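Local coordinates for chromosome partition protein Smc (Pyrococcus furiosus, PDB 3NWC), which probably serves chromosome condensation and partitioning, its hinge domain, the part in this crystal, pairing two SMC subunits and binding DNA, at residues A15-R20 against R62-V67; E56-N61 against K146-T151; L72-A77 against L89-L94. All coordinates share one frame; numbering follows the deposited sequence.

Contact 1. Residues A15-R20 against R62-V67; sequences AQREVR and RADNVV
R17, in the last turns of helix 4-19, faces D64 in the short 3-10 turn that leads into strand 66-68, and their CA atoms, 8.6 Å apart, mark the closest backbone approach of A15-R20 to R62-V67. This is where the N-terminal helix of the construct, probably the end of the coiled-coil arm, meets the globular SMC hinge domain. The spacing leaves the bridging to side chains and water. In one of its two conformers, R17 carries its CG opposite the backbone N and then bends at chi3 (61°), which swings the guanidinium over the A63 methyl. One face rests there, with A63 CB 3.6 Å from R17 CZ and offset toward the rim. At the guanidinium edge, R17 NH1 reaches D64 OD1 at 3.3 Å, a salt bridge whose hydrogen bond is weak, with an N-H...O angle of 148°. The R17 and D64 side chains slide past each other in opposite directions, and their flat ends are turned 44° apart. The stronger polar partner of R17 is E56, so the guanidinium faces two carboxylates. A41 of helix 40-43 packs against both R17 and A63. Water completes the join: two molecules each donate to the backbone O of R17 and to the D64 carboxylate, so both carboxylate oxygens are tied to the helix. One water is 2.7 Å from R17 O and 3.0 Å from D64 OD2; the other is 3.0 Å from R17 O and 2.8 Å from D64 OD1.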
loop_
_atom_site.group_PDB
_atom_site.type_symbol
_atom_site.label_atom_id
_atom_site.label_comp_id
_atom_site.label_asym_id
_atom_site.label_seq_id
_atom_site.Cartn_x
_atom_site.Cartn_y
_atom_site.Cartn_z
ATOM N N ALA A 15 6.612 -13.966 4.392
ATOM C CA ALA A 15 7.117 -13.664 5.731
ATOM C C ALA A 15 7.073 -12.168 6.024
ATOM O O ALA A 15 6.729 -11.747 7.133
ATOM C CB ALA A 15 8.553 -14.219 5.884
ATOM N N GLN A 16 7.400 -11.354 5.026
ATOM C CA GLN A 16 7.412 -9.912 5.240
ATOM C C GLN A 16 6.008 -9.367 5.414
ATOM O O GLN A 16 5.780 -8.452 6.207
ATOM C CB GLN A 16 8.152 -9.183 4.116
ATOM C CG GLN A 16 9.584 -9.699 3.970
ATOM C CD GLN A 16 10.492 -8.803 3.153
ATOM O OE1 GLN A 16 10.054 -8.127 2.239
ATOM N NE2 GLN A 16 11.780 -8.787 3.505
ATOM N N ARG A 17 5.052 -9.923 4.683
ATOM C CA ARG A 17 3.679 -9.469 4.838
ATOM C C ARG A 17 3.142 -9.796 6.229
ATOM O O ARG A 17 2.416 -9.003 6.822
ATOM C CB ARG A 17 2.781 -10.059 3.747
ATOM C CG ARG A 17 1.350 -9.570 3.827
ATOM C CD ARG A 17 0.608 -9.770 2.516
ATOM N NE ARG A 17 0.509 -11.173 2.117
ATOM C CZ ARG A 17 -0.304 -12.063 2.678
ATOM N NH1 ARG A 17 -1.080 -11.717 3.695
ATOM N NH2 ARG A 17 -0.332 -13.306 2.230
ATOM N N GLU A 18 3.509 -10.958 6.753
ATOM C CA GLU A 18 3.112 -11.329 8.097
ATOM C C GLU A 18 3.620 -10.313 9.133
ATOM O O GLU A 18 2.866 -9.937 10.031
ATOM C CB GLU A 18 3.591 -12.749 8.432
ATOM C CG GLU A 18 3.221 -13.242 9.828
ATOM O OE1 GLU A 18 2.234 -15.193 8.897
ATOM O OE2 GLU A 18 3.318 -15.442 10.786
ATOM N N VAL A 19 4.866 -9.847 9.006
ATOM C CA VAL A 19 5.412 -8.884 9.982
ATOM C C VAL A 19 4.752 -7.518 9.886
ATOM O O VAL A 19 4.448 -6.889 10.896
ATOM C CB VAL A 19 6.948 -8.684 9.847
ATOM C CG1 VAL A 19 7.625 -9.995 9.683
ATOM C CG2 VAL A 19 7.273 -7.785 8.671
ATOM N N ARG A 20 4.556 -7.043 8.668
ATOM C CA ARG A 20 3.749 -5.871 8.473
ATOM C C ARG A 20 2.364 -6.438 8.756
ATOM O O ARG A 20 2.249 -7.605 9.129
ATOM C CB ARG A 20 3.916 -5.352 7.046
ATOM C CG ARG A 20 5.381 -5.051 6.699
ATOM C CD ARG A 20 5.527 -4.294 5.387
ATOM N NE ARG A 20 6.872 -3.747 5.202
ATOM C CZ ARG A 20 7.836 -4.343 4.502
ATOM N NH1 ARG A 20 7.604 -5.510 3.916
ATOM N NH2 ARG A 20 9.032 -3.774 4.381
ATOM N N ARG A 62 -3.253 -5.594 -0.187
ATOM C CA ARG A 62 -4.678 -5.853 -0.298
ATOM C C ARG A 62 -5.019 -7.186 0.345
ATOM O O ARG A 62 -6.130 -7.398 0.792
ATOM C CB ARG A 62 -5.129 -5.827 -1.760
ATOM C CG ARG A 62 -4.991 -4.463 -2.408
ATOM C CD ARG A 62 -5.570 -3.396 -1.517
ATOM N NE ARG A 62 -5.499 -2.082 -2.138
ATOM C CZ ARG A 62 -6.079 -0.995 -1.648
ATOM N NH1 ARG A 62 -6.791 -1.063 -0.525
ATOM N NH2 ARG A 62 -5.957 0.156 -2.292
ATOM N N ALA A 63 -4.042 -8.087 0.399
ATOM C CA ALA A 63 -4.250 -9.378 1.044
ATOM C C ALA A 63 -4.769 -9.216 2.477
ATOM O O ALA A 63 -5.506 -10.062 2.971
ATOM C CB ALA A 63 -2.958 -10.193 1.036
ATOM N N ASP A 64 -4.401 -8.119 3.134
ATOM C CA ASP A 64 -4.803 -7.878 4.523
ATOM C C ASP A 64 -6.110 -7.086 4.651
ATOM O O ASP A 64 -6.604 -6.869 5.759
ATOM C CB ASP A 64 -3.707 -7.111 5.280
ATOM C CG ASP A 64 -2.337 -7.745 5.138
ATOM O OD1 ASP A 64 -2.225 -8.986 5.244
ATOM O OD2 ASP A 64 -1.367 -6.990 4.922
ATOM N N ASN A 65 -6.664 -6.641 3.527
ATOM C CA ASN A 65 -7.934 -5.917 3.552
ATOM C C ASN A 65 -9.074 -6.848 3.956
ATOM O O ASN A 65 -9.072 -8.016 3.589
ATOM C CB ASN A 65 -8.272 -5.352 2.169
ATOM C CG ASN A 65 -7.402 -4.173 1.755
ATOM O OD1 ASN A 65 -7.684 -3.536 0.735
ATOM N ND2 ASN A 65 -6.347 -3.895 2.502
ATOM N N VAL A 66 -10.047 -6.324 4.704
ATOM C CA VAL A 66 -11.138 -7.128 5.245
ATOM C C VAL A 66 -12.397 -6.862 4.451
ATOM O O VAL A 66 -12.834 -5.722 4.352
ATOM C CB VAL A 66 -11.433 -6.775 6.721
ATOM C CG1 VAL A 66 -12.620 -7.596 7.235
ATOM C CG2 VAL A 66 -10.204 -7.029 7.603
ATOM N N VAL A 67 -12.958 -7.919 3.874
ATOM C CA VAL A 67 -14.180 -7.815 3.072
ATOM C C VAL A 67 -15.401 -7.800 3.996
ATOM O O VAL A 67 -15.550 -8.680 4.842
ATOM C CB VAL A 67 -14.292 -9.006 2.102
ATOM C CG1 VAL A 67 -15.594 -8.930 1.272
ATOM C CG2 VAL A 67 -13.094 -9.045 1.163
HETATM O O HOH W 1 1.516 -6.765 5.653
HETATM O O HOH W 2 -0.464 -9.580 7.307
#

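Contact 2. Residues E56-N61 against K146-T151; sequences EVALGN and KVRMVT
R148 points its guanidinium edge at the carbonyl of A58, while V150, two residues along the same strand, sets its methyls against V57 and A58. The arginine has CG opposite the backbone N and stays extended from CG to NE, spanning to the helix. R148 NH1 donates to A58 O at 3.0 Å in a fairly straight bond (160°), with the donor tilted 17° from the carbonyl plane; NH2 adds only a weak bond to the same oxygen. NH1 also bonds T131 OG1 on the neighbouring strand 131-134. A water accepts from R148 NH2 at 3.1 Å and donates to V57 O at 2.8 Å. Helix 52-59 of the SMC hinge lies against strand 148-151 of the five-stranded mixed sheet, and the arginine's positive charge meets carbonyls of the helix's final turn, probably a favourable match to the helix dipole. A leucine in place of R148 would probably leave A58 O without its guanidinium donors and T131 OG1 without its NH1 partner. Beside this, V57 and V150 cross obliquely, CG1 of V57 meeting CG2 of V150 at 3.8 Å. The chi1 of V150 (57°) places its CG1 between backbone N and carbonyl carbon, 4.0 Å from A58 CB.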
loop_
_atom_site.group_PDB
_atom_site.type_symbol
_atom_site.label_atom_id
_atom_site.label_comp_id
_atom_site.label_asym_id
_atom_site.label_seq_id
_atom_site.Cartn_x
_atom_site.Cartn_y
_atom_site.Cartn_z
ATOM N N GLU A 56 0.806 -13.276 -5.015
ATOM C CA GLU A 56 1.249 -12.640 -3.767
ATOM C C GLU A 56 1.634 -11.187 -4.035
ATOM O O GLU A 56 1.209 -10.280 -3.310
ATOM C CB GLU A 56 2.432 -13.404 -3.168
ATOM C CG GLU A 56 3.125 -12.691 -1.995
ATOM C CD GLU A 56 2.245 -12.566 -0.771
ATOM O OE1 GLU A 56 1.404 -13.457 -0.537
ATOM O OE2 GLU A 56 2.403 -11.570 -0.034
ATOM N N VAL A 57 2.455 -10.967 -5.061
ATOM C CA VAL A 57 2.900 -9.612 -5.405
ATOM C C VAL A 57 1.742 -8.721 -5.870
ATOM O O VAL A 57 1.619 -7.550 -5.467
ATOM C CB VAL A 57 4.030 -9.650 -6.472
ATOM C CG1 VAL A 57 4.336 -8.260 -7.008
ATOM C CG2 VAL A 57 5.293 -10.322 -5.900
ATOM N N ALA A 58 0.882 -9.256 -6.727
ATOM C CA ALA A 58 -0.180 -8.408 -7.258
ATOM C C ALA A 58 -1.223 -8.021 -6.204
ATOM O O ALA A 58 -1.847 -6.951 -6.293
ATOM C CB ALA A 58 -0.849 -9.052 -8.481
ATOM N N LEU A 59 -1.452 -8.901 -5.233
ATOM C CA LEU A 59 -2.341 -8.571 -4.121
ATOM C C LEU A 59 -1.669 -7.571 -3.193
ATOM O O LEU A 59 -2.285 -6.605 -2.753
ATOM C CB LEU A 59 -2.681 -9.815 -3.319
ATOM C CG LEU A 59 -4.002 -10.539 -3.492
ATOM C CD1 LEU A 59 -4.122 -11.600 -2.412
ATOM C CD2 LEU A 59 -5.152 -9.553 -3.380
ATOM N N GLY A 60 -0.398 -7.812 -2.889
ATOM C CA GLY A 60 0.330 -6.946 -1.970
ATOM C C GLY A 60 -0.439 -6.750 -0.674
ATOM O O GLY A 60 -0.955 -7.715 -0.100
ATOM N N ASN A 61 -0.531 -5.504 -0.217
ATOM C CA ASN A 61 -1.207 -5.205 1.045
ATOM C C ASN A 61 -2.696 -5.486 1.006
ATOM O O ASN A 61 -3.345 -5.601 2.043
ATOM C CB ASN A 61 -0.992 -3.746 1.450
ATOM C CG ASN A 61 0.383 -3.497 1.999
ATOM O OD1 ASN A 61 1.087 -4.431 2.383
ATOM N ND2 ASN A 61 0.779 -2.231 2.053
ATOM N N LYS A 146 -0.379 1.893 -18.823
ATOM C CA LYS A 146 -1.645 1.603 -19.484
ATOM C C LYS A 146 -2.256 0.255 -19.097
ATOM O O LYS A 146 -3.445 0.032 -19.301
ATOM C CB LYS A 146 -1.494 1.690 -21.005
ATOM C CG LYS A 146 -0.818 0.491 -21.629
ATOM C CD LYS A 146 -1.054 0.465 -23.133
ATOM C CE LYS A 146 -0.780 -0.914 -23.710
ATOM N NZ LYS A 146 -1.124 -1.029 -25.158
ATOM N N VAL A 147 -1.449 -0.642 -18.537
ATOM C CA VAL A 147 -1.941 -1.943 -18.094
ATOM C C VAL A 147 -1.313 -2.275 -16.735
ATOM O O VAL A 147 -0.115 -2.070 -16.553
ATOM C CB VAL A 147 -1.546 -3.051 -19.086
ATOM C CG1 VAL A 147 -2.177 -4.377 -18.679
ATOM C CG2 VAL A 147 -1.942 -2.665 -20.515
ATOM N N ARG A 148 -2.107 -2.760 -15.784
ATOM C CA ARG A 148 -1.500 -3.271 -14.538
ATOM C C ARG A 148 -0.926 -4.659 -14.790
ATOM O O ARG A 148 -1.645 -5.569 -15.193
ATOM C CB ARG A 148 -2.495 -3.299 -13.376
ATOM C CG ARG A 148 -1.849 -3.619 -12.007
ATOM C CD ARG A 148 -2.865 -3.538 -10.868
ATOM N NE ARG A 148 -2.237 -3.219 -9.578
ATOM C CZ ARG A 148 -1.937 -4.116 -8.642
ATOM N NH1 ARG A 148 -2.201 -5.400 -8.836
ATOM N NH2 ARG A 148 -1.376 -3.722 -7.503
HETATM N N MSE A 149 0.373 -4.823 -14.542
HETATM C CA MSE A 149 1.041 -6.088 -14.824
HETATM C C MSE A 149 1.875 -6.562 -13.639
HETATM O O MSE A 149 2.410 -5.767 -12.870
HETATM C CB MSE A 149 1.946 -5.959 -16.048
HETATM C CG MSE A 149 1.202 -5.628 -17.336
HETATM SE SE MSE A 149 2.464 -5.019 -18.687
HETATM C CE MSE A 149 3.021 -3.355 -17.835
ATOM N N VAL A 150 1.989 -7.873 -13.511
ATOM C CA VAL A 150 2.924 -8.442 -12.551
ATOM C C VAL A 150 3.713 -9.475 -13.341
ATOM O O VAL A 150 3.138 -10.186 -14.155
ATOM C CB VAL A 150 2.193 -9.058 -11.336
ATOM C CG1 VAL A 150 1.172 -10.142 -11.777
ATOM C CG2 VAL A 150 3.185 -9.609 -10.341
ATOM N N THR A 151 5.025 -9.525 -13.155
ATOM C CA THR A 151 5.809 -10.549 -13.849
ATOM C C THR A 151 5.800 -11.818 -13.028
ATOM O O THR A 151 5.527 -11.789 -11.837
ATOM C CB THR A 151 7.263 -10.125 -14.120
ATOM O OG1 THR A 151 7.994 -10.059 -12.886
ATOM C CG2 THR A 151 7.307 -8.783 -14.828
HETATM O O HOH W 3 0.388 -5.016 -5.266
HETATM O O HOH W 4 -1.829 -4.146 -4.200
#

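Contact 3. Residues L72-A77 against L89-L94; sequences LVAEKA and LTFLPL
A74 on helix 71-83 and F91 on strand 89-93 bring their CA atoms to 6.0 Å, the nearest backbone approach in a contact that joins the helix of a beta-alpha-beta unit to its second strand. The first strand, 66-68, lies beside 89-93 in parallel, and the helix connects the two. Apolar contact carries the joint. Both alanines aim their methyls at the strand, and F91 is the residue they meet: A74 CB touches F91 CB at 3.8 Å, near the root of the side chain, and A77 CB, a turn further along the helix, lies 3.6 Å from both CZ and CE1 of F91. F91 holds its CG opposite its carbonyl carbon (chi1 -62°), a setting that lays the ring along the helix toward A77. L28 of helix 24-28 packs on both A77 and F91, and V66 and V68 of the neighbouring strand also touch the F91 side chain, so the phenyl is buried. Polar links lie elsewhere, since the two segments share no hydrogen bond. L89, T90 and F91 pair antiparallel with a strand of the second subunit, which continues the sheet across the hinge dimer interface, and T90 OG1 is hydrogen-bonded to T164 OG1 of that subunit. Over one face of the F91 ring stands the carbonyl oxygen A74 O, 4.3 Å above the plane and offset toward the rim.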
loop_
_atom_site.group_PDB
_atom_site.type_symbol
_atom_site.label_atom_id
_atom_site.label_comp_id
_atom_site.label_asym_id
_atom_site.label_seq_id
_atom_site.Cartn_x
_atom_site.Cartn_y
_atom_site.Cartn_z
ATOM N N LEU A 72 -21.707 0.303 6.513
ATOM C CA LEU A 72 -22.166 0.370 7.892
ATOM C C LEU A 72 -21.363 -0.620 8.724
ATOM O O LEU A 72 -20.964 -0.319 9.850
ATOM C CB LEU A 72 -23.664 0.079 7.986
ATOM C CG LEU A 72 -24.571 1.031 7.196
ATOM C CD1 LEU A 72 -26.022 0.572 7.261
ATOM C CD2 LEU A 72 -24.437 2.466 7.694
ATOM N N VAL A 73 -21.117 -1.800 8.163
ATOM C CA VAL A 73 -20.284 -2.795 8.833
ATOM C C VAL A 73 -18.878 -2.244 9.043
ATOM O O VAL A 73 -18.278 -2.445 10.093
ATOM C CB VAL A 73 -20.188 -4.117 8.034
ATOM C CG1 VAL A 73 -19.209 -5.083 8.710
ATOM C CG2 VAL A 73 -21.567 -4.752 7.879
ATOM N N ALA A 74 -18.356 -1.547 8.041
ATOM C CA ALA A 74 -17.009 -0.979 8.150
ATOM C C ALA A 74 -16.939 0.033 9.274
ATOM O O ALA A 74 -16.016 0.007 10.078
ATOM C CB ALA A 74 -16.578 -0.340 6.841
ATOM N N GLU A 75 -17.912 0.935 9.337
ATOM C CA GLU A 75 -17.889 1.953 10.381
ATOM C C GLU A 75 -18.053 1.342 11.775
ATOM O O GLU A 75 -17.411 1.793 12.717
ATOM C CB GLU A 75 -18.899 3.080 10.113
ATOM C CG GLU A 75 -18.595 3.867 8.835
ATOM C CD GLU A 75 -19.255 5.237 8.793
ATOM O OE1 GLU A 75 -19.641 5.675 7.686
ATOM O OE2 GLU A 75 -19.374 5.880 9.858
ATOM N N LYS A 76 -18.873 0.307 11.909
ATOM C CA LYS A 76 -18.988 -0.356 13.208
ATOM C C LYS A 76 -17.669 -1.008 13.594
ATOM O O LYS A 76 -17.228 -0.919 14.745
ATOM C CB LYS A 76 -20.105 -1.403 13.208
ATOM C CG LYS A 76 -21.508 -0.816 13.276
ATOM C CD LYS A 76 -22.568 -1.914 13.287
ATOM C CE LYS A 76 -22.280 -2.956 14.362
ATOM N NZ LYS A 76 -23.346 -4.006 14.424
ATOM N N ALA A 77 -17.043 -1.677 12.633
ATOM C CA ALA A 77 -15.785 -2.364 12.885
ATOM C C ALA A 77 -14.681 -1.371 13.260
ATOM O O ALA A 77 -13.850 -1.660 14.113
ATOM C CB ALA A 77 -15.377 -3.182 11.673
ATOM N N LEU A 89 -7.369 -1.198 10.182
ATOM C CA LEU A 89 -7.643 -2.093 9.061
ATOM C C LEU A 89 -8.274 -1.328 7.914
ATOM O O LEU A 89 -8.866 -0.268 8.112
ATOM C CB LEU A 89 -8.601 -3.214 9.475
ATOM C CG LEU A 89 -8.119 -4.198 10.544
ATOM C CD1 LEU A 89 -9.265 -5.119 10.976
ATOM C CD2 LEU A 89 -6.902 -5.009 10.083
ATOM N N THR A 90 -8.136 -1.887 6.711
ATOM C CA THR A 90 -8.777 -1.396 5.510
ATOM C C THR A 90 -9.933 -2.322 5.179
ATOM O O THR A 90 -9.761 -3.547 5.101
ATOM C CB THR A 90 -7.788 -1.368 4.336
ATOM O OG1 THR A 90 -6.715 -0.477 4.657
ATOM C CG2 THR A 90 -8.475 -0.872 3.064
ATOM N N PHE A 91 -11.118 -1.737 5.015
ATOM C CA PHE A 91 -12.329 -2.523 4.778
ATOM C C PHE A 91 -12.818 -2.365 3.356
ATOM O O PHE A 91 -12.762 -1.260 2.801
ATOM C CB PHE A 91 -13.410 -2.091 5.762
ATOM C CG PHE A 91 -13.037 -2.339 7.200
ATOM C CD1 PHE A 91 -13.280 -3.571 7.790
ATOM C CD2 PHE A 91 -12.421 -1.347 7.953
ATOM C CE1 PHE A 91 -12.925 -3.806 9.115
ATOM C CE2 PHE A 91 -12.062 -1.574 9.275
ATOM C CZ PHE A 91 -12.319 -2.809 9.858
ATOM N N LEU A 92 -13.303 -3.466 2.776
ATOM C CA LEU A 92 -13.850 -3.473 1.417
ATOM C C LEU A 92 -15.351 -3.788 1.452
ATOM O O LEU A 92 -15.739 -4.949 1.580
ATOM C CB LEU A 92 -13.118 -4.508 0.560
ATOM C CG LEU A 92 -11.583 -4.448 0.597
ATOM C CD1 LEU A 92 -10.996 -5.468 -0.365
ATOM C CD2 LEU A 92 -11.096 -3.055 0.237
ATOM N N PRO A 93 -16.199 -2.749 1.361
ATOM C CA PRO A 93 -17.650 -2.933 1.468
ATOM C C PRO A 93 -18.202 -3.376 0.127
ATOM O O PRO A 93 -18.008 -2.695 -0.885
ATOM C CB PRO A 93 -18.163 -1.531 1.807
ATOM C CG PRO A 93 -16.925 -0.657 1.961
ATOM C CD PRO A 93 -15.855 -1.333 1.174
ATOM N N LEU A 94 -18.856 -4.531 0.113
ATOM C CA LEU A 94 -19.231 -5.154 -1.154
ATOM C C LEU A 94 -20.134 -4.283 -2.009
ATOM O O LEU A 94 -20.068 -4.344 -3.235
ATOM C CB LEU A 94 -19.853 -6.532 -0.938
ATOM C CG LEU A 94 -18.842 -7.612 -0.555
ATOM C CD1 LEU A 94 -19.539 -8.915 -0.206
ATOM C CD2 LEU A 94 -17.814 -7.810 -1.668
#

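In the fold
Contacts 1 and 2 have centres 15 Å apart and meet directly: R17 NE forms a salt bridge with E56 OE2 at 2.9 Å, tying the N-terminal helix to helix 52-59 as well as to the 3-10 turn that follows it. Contacts 1 and 3, centred 16 Å apart, share a sheet, in which V66 N lies 2.8 Å from T90 O, a probable hydrogen bond between neighbouring strands. Contacts 2 and 3 do not touch; their nearest atoms are about 7 Å apart, and 72-77 with 89-94 falls wholly within the sequence between 56-61 and 146-151. All three reach the second subunit, as befits a hinge domain that mediates dimerization.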